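Local coordinates for YcgJ protein (Bacillus subtilis, PDB 1XXL) that is of unconfirmed function but probably transfers methyl groups from S-adenosylmethionine, at residues F136-P146 with R193-A204. Numbering follows the deposited sequence.
Sequences FVNHLNRLRDP and REKQIITHLNHA. With SO4 (sulfate ion), chain E.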
ATOM      1  N   PHE A 136      18.344   2.652   1.739  1.00 13.85           N
ATOM      2  CA  PHE A 136      18.369   2.246   3.150  1.00 13.55           C
ATOM      3  C   PHE A 136      17.044   1.613   3.564  1.00 12.96           C
ATOM      4  O   PHE A 136      17.002   0.522   4.138  1.00 12.56           O
ATOM      5  CB  PHE A 136      18.663   3.450   4.045  1.00 13.08           C
ATOM      6  CG  PHE A 136      18.660   3.123   5.498  1.00 12.92           C
ATOM      7  CD1 PHE A 136      17.493   3.237   6.255  1.00 12.59           C
ATOM      8  CD2 PHE A 136      19.820   2.690   6.122  1.00 13.69           C
ATOM      9  CE1 PHE A 136      17.501   2.916   7.600  1.00 12.45           C
ATOM     10  CE2 PHE A 136      19.821   2.384   7.458  1.00 14.63           C
ATOM     11  CZ  PHE A 136      18.666   2.490   8.191  1.00 12.36           C
ATOM     12  N   VAL A 137      15.962   2.310   3.246  1.00 12.82           N
ATOM     13  CA  VAL A 137      14.647   1.868   3.634  1.00 12.53           C
ATOM     14  C   VAL A 137      14.177   0.670   2.822  1.00 12.62           C
ATOM     15  O   VAL A 137      13.521  -0.206   3.369  1.00 10.59           O
ATOM     16  CB  VAL A 137      13.613   3.021   3.646  1.00 12.54           C
ATOM     17  CG1 VAL A 137      13.264   3.526   2.238  1.00 11.40           C
ATOM     18  CG2 VAL A 137      12.352   2.584   4.426  1.00 12.33           C
ATOM     19  N   ASN A 138      14.519   0.615   1.534  1.00 12.80           N
ATOM     20  CA  ASN A 138      14.169  -0.561   0.737  1.00 13.11           C
ATOM     21  C   ASN A 138      14.880  -1.827   1.202  1.00 13.83           C
ATOM     22  O   ASN A 138      14.262  -2.919   1.265  1.00 13.99           O
ATOM     23  CB  ASN A 138      14.405  -0.325  -0.758  1.00 13.51           C
ATOM     24  CG  ASN A 138      13.193   0.279  -1.435  1.00 13.97           C
ATOM     25  OD1 ASN A 138      12.207  -0.414  -1.639  1.00 14.68           O
ATOM     26  ND2 ASN A 138      13.250   1.571  -1.758  1.00 12.06           N
ATOM     27  N   HIS A 139      16.161  -1.684   1.523  1.00 13.79           N
ATOM     28  CA  HIS A 139      16.942  -2.776   2.091  1.00 14.48           C
ATOM     29  C   HIS A 139      16.344  -3.204   3.450  1.00 14.02           C
ATOM     30  O   HIS A 139      16.179  -4.400   3.699  1.00 13.95           O
ATOM     31  CB  HIS A 139      18.425  -2.373   2.244  1.00 14.99           C
ATOM     32  CG  HIS A 139      19.322  -3.506   2.637  1.00 15.27           C
ATOM     33  ND1 HIS A 139      19.478  -4.636   1.861  1.00 19.84           N
ATOM     34  CD2 HIS A 139      20.101  -3.693   3.730  1.00 18.35           C
ATOM     35  CE1 HIS A 139      20.317  -5.470   2.457  1.00 19.35           C
ATOM     36  NE2 HIS A 139      20.698  -4.927   3.601  1.00 19.73           N
ATOM     37  N   LEU A 140      16.019  -2.241   4.316  1.00 13.96           N
ATOM     38  CA  LEU A 140      15.449  -2.574   5.634  1.00 14.36           C
ATOM     39  C   LEU A 140      14.198  -3.422   5.476  1.00 14.62           C
ATOM     40  O   LEU A 140      14.057  -4.464   6.110  1.00 14.68           O
ATOM     41  CB  LEU A 140      15.126  -1.327   6.432  1.00 14.41           C
ATOM     42  CG  LEU A 140      14.424  -1.487   7.790  1.00 14.45           C
ATOM     43  CD1 LEU A 140      15.289  -2.247   8.791  1.00 14.59           C
ATOM     44  CD2 LEU A 140      14.093  -0.127   8.321  1.00 14.38           C
ATOM     45  N   ASN A 141      13.300  -2.989   4.604  1.00 15.80           N
ATOM     46  CA  ASN A 141      12.040  -3.690   4.414  1.00 17.47           C
ATOM     47  C   ASN A 141      12.206  -5.066   3.700  1.00 18.18           C
ATOM     48  O   ASN A 141      11.497  -6.033   4.031  1.00 17.90           O
ATOM     49  CB  ASN A 141      11.036  -2.777   3.710  1.00 17.43           C
ATOM     50  CG  ASN A 141      10.419  -1.732   4.660  1.00 19.05           C
ATOM     51  OD1 ASN A 141      10.097  -2.019   5.818  1.00 21.93           O
ATOM     52  ND2 ASN A 141      10.244  -0.542   4.165  1.00 18.45           N
ATOM     53  N   ARG A 142      13.145  -5.164   2.759  1.00 19.06           N
ATOM     54  CA  ARG A 142      13.421  -6.447   2.101  1.00 20.22           C
ATOM     55  C   ARG A 142      14.058  -7.483   3.061  1.00 20.02           C
ATOM     56  O   ARG A 142      13.812  -8.678   2.947  1.00 20.28           O
ATOM     57  CB  ARG A 142      14.316  -6.255   0.860  1.00 19.80           C
ATOM     58  CG  ARG A 142      14.111  -7.327  -0.247  1.00 22.11           C
ATOM     59  CD  ARG A 142      14.625  -6.797  -1.664  1.00 26.43           C
ATOM     60  NE  ARG A 142      14.003  -5.543  -2.197  1.00 30.30           N
ATOM     61  CZ  ARG A 142      14.646  -4.384  -2.451  1.00 31.22           C
ATOM     62  NH1 ARG A 142      15.940  -4.240  -2.197  1.00 31.92           N
ATOM     63  NH2 ARG A 142      13.984  -3.332  -2.956  1.00 30.33           N
ATOM     64  N   LEU A 143      14.882  -7.024   3.989  1.00 20.19           N
ATOM     65  CA  LEU A 143      15.508  -7.920   4.969  1.00 20.68           C
ATOM     66  C   LEU A 143      14.421  -8.602   5.800  1.00 21.53           C
ATOM     67  O   LEU A 143      14.502  -9.797   6.111  1.00 20.58           O
ATOM     68  CB  LEU A 143      16.451  -7.143   5.891  1.00 20.30           C
ATOM     69  CG  LEU A 143      17.830  -6.779   5.335  1.00 19.83           C
ATOM     70  CD1 LEU A 143      18.562  -5.880   6.291  1.00 19.55           C
ATOM     71  CD2 LEU A 143      18.657  -8.035   5.111  1.00 21.53           C
ATOM     72  N   ARG A 144      13.389  -7.834   6.118  1.00 22.03           N
ATOM     73  CA  ARG A 144      12.331  -8.311   6.982  1.00 23.49           C
ATOM     74  C   ARG A 144      11.299  -9.099   6.196  1.00 24.20           C
ATOM     75  O   ARG A 144      10.735 -10.051   6.716  1.00 24.52           O
ATOM     76  CB  ARG A 144      11.711  -7.125   7.735  1.00 23.38           C
ATOM     77  CG  ARG A 144      10.683  -7.488   8.800  1.00 23.88           C
ATOM     78  CD  ARG A 144       9.366  -7.035   8.318  1.00 26.64           C
ATOM     79  NE  ARG A 144       8.319  -7.282   9.280  1.00 29.23           N
ATOM     80  CZ  ARG A 144       7.066  -6.898   9.096  1.00 27.32           C
ATOM     81  NH1 ARG A 144       6.727  -6.249   7.987  1.00 26.28           N
ATOM     82  NH2 ARG A 144       6.165  -7.165  10.024  1.00 28.11           N
ATOM     83  N   ASP A 145      11.070  -8.726   4.934  1.00 25.25           N
ATOM     84  CA  ASP A 145      10.001  -9.323   4.124  1.00 25.26           C
ATOM     85  C   ASP A 145      10.525  -9.620   2.715  1.00 25.64           C
ATOM     86  O   ASP A 145      10.557  -8.731   1.874  1.00 25.59           O
ATOM     87  CB  ASP A 145       8.805  -8.357   4.085  1.00 25.79           C
ATOM     88  CG  ASP A 145       7.625  -8.882   3.246  1.00 27.15           C
ATOM     89  OD1 ASP A 145       7.664 -10.036   2.756  1.00 29.94           O
ATOM     90  OD2 ASP A 145       6.656  -8.117   3.058  1.00 31.69           O
ATOM     91  N   PRO A 146      10.944 -10.881   2.447  1.00 25.86           N
ATOM     92  CA  PRO A 146      11.428 -11.212   1.100  1.00 25.51           C
ATOM     93  C   PRO A 146      10.362 -11.083  -0.008  1.00 24.88           C
ATOM     94  O   PRO A 146      10.670 -11.216  -1.170  1.00 25.72           O
ATOM     95  CB  PRO A 146      11.925 -12.661   1.251  1.00 26.01           C
ATOM     96  CG  PRO A 146      12.154 -12.822   2.732  1.00 26.71           C
ATOM     97  CD  PRO A 146      11.029 -12.052   3.337  1.00 26.28           C
ATOM     98  N   ARG A 193      18.731 -13.303   9.897  1.00 29.00           N
ATOM     99  CA  ARG A 193      18.077 -12.176   9.207  1.00 28.71           C
ATOM    100  C   ARG A 193      17.917 -10.968  10.126  1.00 26.51           C
ATOM    101  O   ARG A 193      18.233  -9.840   9.734  1.00 25.67           O
ATOM    102  CB  ARG A 193      16.699 -12.547   8.663  1.00 29.47           C
ATOM    103  CG  ARG A 193      16.667 -12.890   7.188  1.00 33.69           C
ATOM    104  CD  ARG A 193      17.162 -11.741   6.312  1.00 38.50           C
ATOM    105  NE  ARG A 193      16.582 -11.829   4.968  1.00 41.08           N
ATOM    106  CZ  ARG A 193      17.136 -12.458   3.931  1.00 43.59           C
ATOM    107  NH1 ARG A 193      18.318 -13.074   4.052  1.00 44.67           N
ATOM    108  NH2 ARG A 193      16.501 -12.477   2.755  1.00 43.52           N
ATOM    109  N   GLU A 194      17.446 -11.205  11.349  1.00 24.51           N
ATOM    110  CA  GLU A 194      17.302 -10.124  12.307  1.00 23.58           C
ATOM    111  C   GLU A 194      18.632  -9.491  12.655  1.00 22.68           C
ATOM    112  O   GLU A 194      18.700  -8.274  12.777  1.00 22.02           O
ATOM    113  CB  GLU A 194      16.600 -10.567  13.589  1.00 23.83           C
ATOM    114  CG  GLU A 194      16.186  -9.374  14.423  1.00 23.81           C
ATOM    115  CD  GLU A 194      15.686  -9.722  15.804  1.00 24.61           C
ATOM    116  OE1 GLU A 194      15.519 -10.924  16.078  1.00 24.28           O
ATOM    117  OE2 GLU A 194      15.467  -8.770  16.607  1.00 26.54           O
ATOM    118  N   LYS A 195      19.690 -10.283  12.821  1.00 21.85           N
ATOM    119  CA  LYS A 195      20.991  -9.703  13.132  1.00 22.13           C
ATOM    120  C   LYS A 195      21.401  -8.723  12.026  1.00 20.61           C
ATOM    121  O   LYS A 195      21.993  -7.686  12.318  1.00 19.06           O
ATOM    122  CB  LYS A 195      22.102 -10.757  13.332  1.00 22.83           C
ATOM    123  CG  LYS A 195      22.025 -11.621  14.628  1.00 27.19           C
ATOM    124  CD  LYS A 195      22.383 -10.884  15.961  1.00 30.05           C
ATOM    125  CE  LYS A 195      22.860 -11.882  17.069  1.00 30.71           C
ATOM    126  NZ  LYS A 195      23.284 -11.218  18.368  1.00 31.03           N
ATOM    127  N   GLN A 196      21.095  -9.061  10.767  1.00 20.10           N
ATOM    128  CA  GLN A 196      21.374  -8.148   9.631  1.00 20.54           C
ATOM    129  C   GLN A 196      20.573  -6.834   9.743  1.00 18.65           C
ATOM    130  O   GLN A 196      21.089  -5.755   9.469  1.00 18.43           O
ATOM    131  CB  GLN A 196      21.069  -8.810   8.283  1.00 20.37           C
ATOM    132  CG  GLN A 196      21.938 -10.020   7.949  1.00 22.79           C
ATOM    133  CD  GLN A 196      21.503 -10.707   6.630  1.00 24.24           C
ATOM    134  OE1 GLN A 196      21.407 -10.053   5.573  1.00 28.13           O
ATOM    135  NE2 GLN A 196      21.247 -12.021   6.693  1.00 29.40           N
ATOM    136  N   ILE A 197      19.309  -6.945  10.131  1.00 17.52           N
ATOM    137  CA  ILE A 197      18.462  -5.754  10.382  1.00 17.43           C
ATOM    138  C   ILE A 197      19.071  -4.881  11.479  1.00 16.66           C
ATOM    139  O   ILE A 197      19.165  -3.670  11.329  1.00 16.52           O
ATOM    140  CB  ILE A 197      17.020  -6.148  10.763  1.00 16.79           C
ATOM    141  CG1 ILE A 197      16.298  -6.673   9.524  1.00 16.72           C
ATOM    142  CG2 ILE A 197      16.272  -4.945  11.307  1.00 17.38           C
ATOM    143  CD1 ILE A 197      15.094  -7.425   9.775  1.00 17.27           C
ATOM    144  N   ILE A 198      19.507  -5.503  12.577  1.00 16.60           N
ATOM    145  CA  ILE A 198      20.052  -4.767  13.706  1.00 16.62           C
ATOM    146  C   ILE A 198      21.310  -4.016  13.279  1.00 16.51           C
ATOM    147  O   ILE A 198      21.456  -2.835  13.578  1.00 16.07           O
ATOM    148  CB  ILE A 198      20.309  -5.689  14.927  1.00 16.65           C
ATOM    149  CG1 ILE A 198      18.970  -6.226  15.482  1.00 16.61           C
ATOM    150  CG2 ILE A 198      21.076  -4.949  15.993  1.00 17.15           C
ATOM    151  CD1 ILE A 198      19.098  -7.412  16.481  1.00 17.61           C
ATOM    152  N   THR A 199      22.200  -4.689  12.547  1.00 17.26           N
ATOM    153  CA  THR A 199      23.415  -4.049  11.999  1.00 17.33           C
ATOM    154  C   THR A 199      23.070  -2.862  11.078  1.00 17.14           C
ATOM    155  O   THR A 199      23.692  -1.812  11.155  1.00 17.17           O
ATOM    156  CB  THR A 199      24.284  -5.069  11.204  1.00 17.32           C
ATOM    157  OG1 THR A 199      24.695  -6.122  12.071  1.00 19.93           O
ATOM    158  CG2 THR A 199      25.524  -4.433  10.614  1.00 17.12           C
ATOM    159  N   HIS A 200      22.079  -3.052  10.212  1.00 17.32           N
ATOM    160  CA  HIS A 200      21.624  -2.015   9.277  1.00 17.28           C
ATOM    161  C   HIS A 200      21.176  -0.761  10.022  1.00 17.18           C
ATOM    162  O   HIS A 200      21.576   0.347   9.684  1.00 16.57           O
ATOM    163  CB  HIS A 200      20.471  -2.584   8.437  1.00 17.56           C
ATOM    164  CG  HIS A 200      20.075  -1.739   7.272  1.00 16.92           C
ATOM    165  ND1 HIS A 200      20.962  -1.359   6.285  1.00 16.92           N
ATOM    166  CD2 HIS A 200      18.871  -1.228   6.918  1.00 17.36           C
ATOM    167  CE1 HIS A 200      20.323  -0.638   5.380  1.00 19.00           C
ATOM    168  NE2 HIS A 200      19.049  -0.547   5.737  1.00 17.82           N
ATOM    169  N   LEU A 201      20.352  -0.954  11.050  1.00 17.38           N
ATOM    170  CA  LEU A 201      19.842   0.157  11.875  1.00 17.72           C
ATOM    171  C   LEU A 201      20.940   0.815  12.707  1.00 18.28           C
ATOM    172  O   LEU A 201      20.989   2.030  12.822  1.00 17.64           O
ATOM    173  CB  LEU A 201      18.690  -0.328  12.783  1.00 16.77           C
ATOM    174  CG  LEU A 201      17.372  -0.697  12.067  1.00 16.00           C
ATOM    175  CD1 LEU A 201      16.384  -1.488  12.968  1.00 15.34           C
ATOM    176  CD2 LEU A 201      16.687   0.536  11.494  1.00 14.68           C
ATOM    177  N   ASN A 202      21.824   0.004  13.283  1.00 19.32           N
ATOM    178  CA  ASN A 202      22.916   0.513  14.110  1.00 20.65           C
ATOM    179  C   ASN A 202      23.978   1.258  13.336  1.00 21.69           C
ATOM    180  O   ASN A 202      24.638   2.120  13.893  1.00 22.85           O
ATOM    181  CB  ASN A 202      23.581  -0.638  14.888  1.00 21.51           C
ATOM    182  CG  ASN A 202      22.880  -0.912  16.187  1.00 23.33           C
ATOM    183  OD1 ASN A 202      21.978  -1.750  16.259  1.00 26.39           O
ATOM    184  ND2 ASN A 202      23.248  -0.161  17.218  1.00 24.86           N
ATOM    185  N   HIS A 203      24.159   0.915  12.061  1.00 22.43           N
ATOM    186  CA  HIS A 203      25.140   1.588  11.217  1.00 22.75           C
ATOM    187  C   HIS A 203      24.529   2.658  10.299  1.00 22.51           C
ATOM    188  O   HIS A 203      25.195   3.169   9.412  1.00 22.33           O
ATOM    189  CB  HIS A 203      25.894   0.534  10.396  1.00 24.13           C
ATOM    190  CG  HIS A 203      26.777  -0.343  11.225  1.00 27.22           C
ATOM    191  ND1 HIS A 203      26.289  -1.177  12.208  1.00 31.77           N
ATOM    192  CD2 HIS A 203      28.120  -0.512  11.222  1.00 30.91           C
ATOM    193  CE1 HIS A 203      27.295  -1.813  12.784  1.00 31.48           C
ATOM    194  NE2 HIS A 203      28.415  -1.431  12.200  1.00 31.62           N
ATOM    195  N   ALA A 204      23.268   3.009  10.517  1.00 22.28           N
ATOM    196  CA  ALA A 204      22.621   4.100   9.771  1.00 21.22           C
ATOM    197  C   ALA A 204      23.403   5.440   9.819  1.00 20.51           C
ATOM    198  O   ALA A 204      23.892   5.839  10.867  1.00 20.58           O
ATOM    199  CB  ALA A 204      21.181   4.301  10.302  1.00 21.03           C
TER
HETATM  200  S   SO4 E 406       3.254  -4.858   9.261  1.00 57.33           S
HETATM  201  O1  SO4 E 406       3.859  -4.938   7.934  1.00 56.37           O
HETATM  202  O2  SO4 E 406       1.848  -4.459   9.121  1.00 57.54           O
HETATM  203  O3  SO4 E 406       3.927  -3.839  10.077  1.00 56.92           O
HETATM  204  O4  SO4 E 406       3.351  -6.189   9.868  1.00 56.68           O
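His200 slots its imidazole between Phe136 and His139, a knob-into-hole contact that joins two antiparallel helices, 131-144 and 191-202, beside the start of strand 222-236, away from the residues that bind S-adenosylmethionine. CB of His200 points toward helix 131-144, and with CG anti to the backbone N (chi1 -169°) the ring slips in between the two aromatic rings. One face lies over the Phe136 ring in an offset stack, planes 18° apart and centroids 4.1 Å. The other face receives the edge of His139, whose CD2 comes within 3.5 Å of His200 CE1. In its own ring plane, His200 NE2 gives a nearly straight hydrogen bond to Phe136 O (2.8 Å); that carbonyl also takes the helical bond from Leu140 N, which arrives from the opposite face of its plane. With an alanine at His200, Phe136 O would probably lose its side-chain donor, and a gap would be likely to open between the rings of Phe136 and His139.

Farther along, Leu143 is the answering knob, among Arg193, Gln196, Ile197 and His200: its CB lies 3.7 Å from Ile197 CG1 as the two side chains run alongside one another in opposite senses. The Leu140 side chain crosses that of Ile197 at about a right angle, CD1 against CG2. Arg144 rests CB on Ile197 CD1, then bends at chi2 toward a sulfate, probably from the crystallisation liquor, held by its NH1 and NH2 and by Arg186. Where helix 131-144 ends, Arg193 NE makes a weak, bent hydrogen bond of 3.1 Å to Leu143 O.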